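Local coordinates for protein glutathione peroxidase (Schistosoma mansoni, PDB 2V1M) that reduces hydrogen peroxide with glutathione, yielding glutathione disulfide and water, in the parasite's detoxification pathway, at residues 79-83 against 101-105. Numbering follows the deposited sequence.
Sequences EPWAE and FSKIK
In the thioredoxin fold of this peroxidase, the loop leading into helix 83-94 and the loop leaving edge strand 99-100 are tied together by Lys-103 reaching one way and Glu-83 the other. Lys-103 starts out extended, its CG anti to the backbone N, then bends at chi3 (-60°) and brings its ammonium up to the loop backbone at 79-81. In the conformer described, NZ donates to two main-chain carbonyls, Glu-79 O at 2.7 Å and Trp-81 O at 2.8 Å. It meets the first only 16° out of the carbonyl plane, whereas it sits well above the plane of the second, 41° out of it. The aliphatic chain passes Glu-79 running in the opposite direction, with Lys-103 CE 4.0 Å from Glu-79 CG.

Glu-83, in the first turn of the helix, answers from the other loop. The bend at its chi2 swings OE2 back to the N-H of Lys-103, which it accepts through its anti lone pair (OE2 to N 2.9 Å); the two side chains cross at about a right angle. A water donates both to this OE2 and to Lys-103 O, bridging the carboxylate to the same residue a second time. On the way, Glu-83 CG packs 3.5 Å from Ser-102 OG, a hydroxyl hydrogen-bonded to Asp-18 O.

The carboxylate of Glu-79 turns elsewhere, its OE1 accepting the N-H of Cys-41, close in sequence to Cys-43, the active-site position by similarity. Lys-103 NZ lies 6.0 Å from Glu-83 OE2, opposite charges near but not in contact. Across this contact the ammonium is held by two carbonyls, and Glu-83 OE2 by an amide and a water, which ties side chain to main chain in both directions and probably helps to hold the two loops together.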
loop_
_atom_site.group_PDB
_atom_site.type_symbol
_atom_site.label_atom_id
_atom_site.label_comp_id
_atom_site.label_asym_id
_atom_site.label_seq_id
_atom_site.Cartn_x
_atom_site.Cartn_y
_atom_site.Cartn_z
ATOM N N GLU A 79 -5.202 12.946 6.187
ATOM C CA GLU A 79 -3.769 12.775 6.416
ATOM C C GLU A 79 -3.083 14.142 6.362
ATOM O O GLU A 79 -2.239 14.404 5.528
ATOM C CB GLU A 79 -3.167 11.809 5.391
ATOM C CG GLU A 79 -1.723 11.371 5.715
ATOM C CD GLU A 79 -1.677 10.312 6.800
ATOM O OE1 GLU A 79 -2.126 10.601 7.946
ATOM O OE2 GLU A 79 -1.230 9.168 6.517
ATOM N N PRO A 80 -3.464 15.060 7.290
ATOM C CA PRO A 80 -2.918 16.424 7.218
ATOM C C PRO A 80 -1.485 16.558 7.697
ATOM O O PRO A 80 -0.834 17.573 7.366
ATOM C CB PRO A 80 -3.879 17.230 8.119
ATOM C CG PRO A 80 -4.287 16.179 9.164
ATOM C CD PRO A 80 -4.490 14.928 8.339
ATOM N N TRP A 81 -0.991 15.621 8.513
ATOM C CA TRP A 81 0.313 15.789 9.146
ATOM C C TRP A 81 1.449 15.559 8.145
ATOM O O TRP A 81 1.280 14.944 7.087
ATOM C CB TRP A 81 0.472 14.812 10.314
ATOM C CG TRP A 81 -0.621 14.876 11.345
ATOM C CD1 TRP A 81 -1.388 15.970 11.694
ATOM C CD2 TRP A 81 -1.079 13.796 12.161
ATOM N NE1 TRP A 81 -2.310 15.620 12.669
ATOM C CE2 TRP A 81 -2.134 14.292 12.974
ATOM C CE3 TRP A 81 -0.719 12.448 12.270
ATOM C CZ2 TRP A 81 -2.828 13.469 13.875
ATOM C CZ3 TRP A 81 -1.409 11.633 13.157
ATOM C CH2 TRP A 81 -2.447 12.146 13.954
ATOM N N ALA A 82 2.629 16.047 8.518
ATOM C CA ALA A 82 3.828 15.764 7.742
ATOM C C ALA A 82 4.394 14.396 8.135
ATOM O O ALA A 82 3.989 13.763 9.134
ATOM C CB ALA A 82 4.881 16.888 7.914
ATOM N N GLU A 83 5.395 13.966 7.374
ATOM C CA GLU A 83 5.912 12.599 7.467
ATOM C C GLU A 83 6.414 12.263 8.863
ATOM O O GLU A 83 6.165 11.160 9.340
ATOM C CB GLU A 83 7.034 12.383 6.442
ATOM C CG GLU A 83 6.525 12.175 5.015
ATOM C CD GLU A 83 6.010 13.391 4.261
ATOM O OE1 GLU A 83 6.144 14.566 4.728
ATOM O OE2 GLU A 83 5.465 13.200 3.132
ATOM N N PHE A 101 5.908 5.120 3.563
ATOM C CA PHE A 101 6.376 6.061 2.532
ATOM C C PHE A 101 5.983 7.490 2.822
ATOM O O PHE A 101 5.162 7.783 3.687
ATOM C CB PHE A 101 5.922 5.570 1.144
ATOM C CG PHE A 101 6.588 4.246 0.795
ATOM C CD1 PHE A 101 7.814 4.237 0.134
ATOM C CD2 PHE A 101 6.061 3.026 1.266
ATOM C CE1 PHE A 101 8.493 3.030 -0.126
ATOM C CE2 PHE A 101 6.731 1.846 1.037
ATOM C CZ PHE A 101 7.964 1.841 0.361
ATOM N N SER A 102 6.605 8.419 2.089
ATOM C CA SER A 102 6.169 9.789 2.108
ATOM C C SER A 102 4.816 9.959 1.396
ATOM O O SER A 102 4.380 9.148 0.564
ATOM C CB SER A 102 7.233 10.701 1.458
ATOM O OG SER A 102 8.366 10.869 2.294
ATOM N N LYS A 103 4.161 11.058 1.757
ATOM C CA LYS A 103 2.809 11.353 1.264
ATOM C C LYS A 103 2.830 11.595 -0.247
ATOM O O LYS A 103 3.743 12.247 -0.807
ATOM C CB LYS A 103 2.261 12.533 2.072
ATOM C CG LYS A 103 0.793 12.883 1.823
ATOM C CD LYS A 103 0.399 14.202 2.467
ATOM C CE LYS A 103 0.587 14.170 3.983
ATOM N NZ LYS A 103 0.079 15.427 4.609
ATOM N N ILE A 104 1.806 11.056 -0.918
ATOM C CA ILE A 104 1.607 11.172 -2.350
ATOM C C ILE A 104 0.142 11.448 -2.638
ATOM O O ILE A 104 -0.742 11.373 -1.757
ATOM C CB ILE A 104 2.031 9.887 -3.079
ATOM C CG1 ILE A 104 1.220 8.678 -2.595
ATOM C CG2 ILE A 104 3.567 9.684 -2.962
ATOM C CD1 ILE A 104 1.301 7.455 -3.527
ATOM N N LYS A 105 -0.130 11.719 -3.907
ATOM C CA LYS A 105 -1.507 11.682 -4.447
ATOM C C LYS A 105 -1.688 10.338 -5.168
ATOM O O LYS A 105 -0.743 9.772 -5.755
ATOM C CB LYS A 105 -1.742 12.844 -5.400
ATOM C CG LYS A 105 -1.805 14.167 -4.614
ATOM C CD LYS A 105 -1.875 15.365 -5.564
ATOM C CE LYS A 105 -2.074 16.627 -4.733
ATOM N NZ LYS A 105 -2.369 17.793 -5.591
HETATM O O HOH W 1 5.442 14.017 0.563
#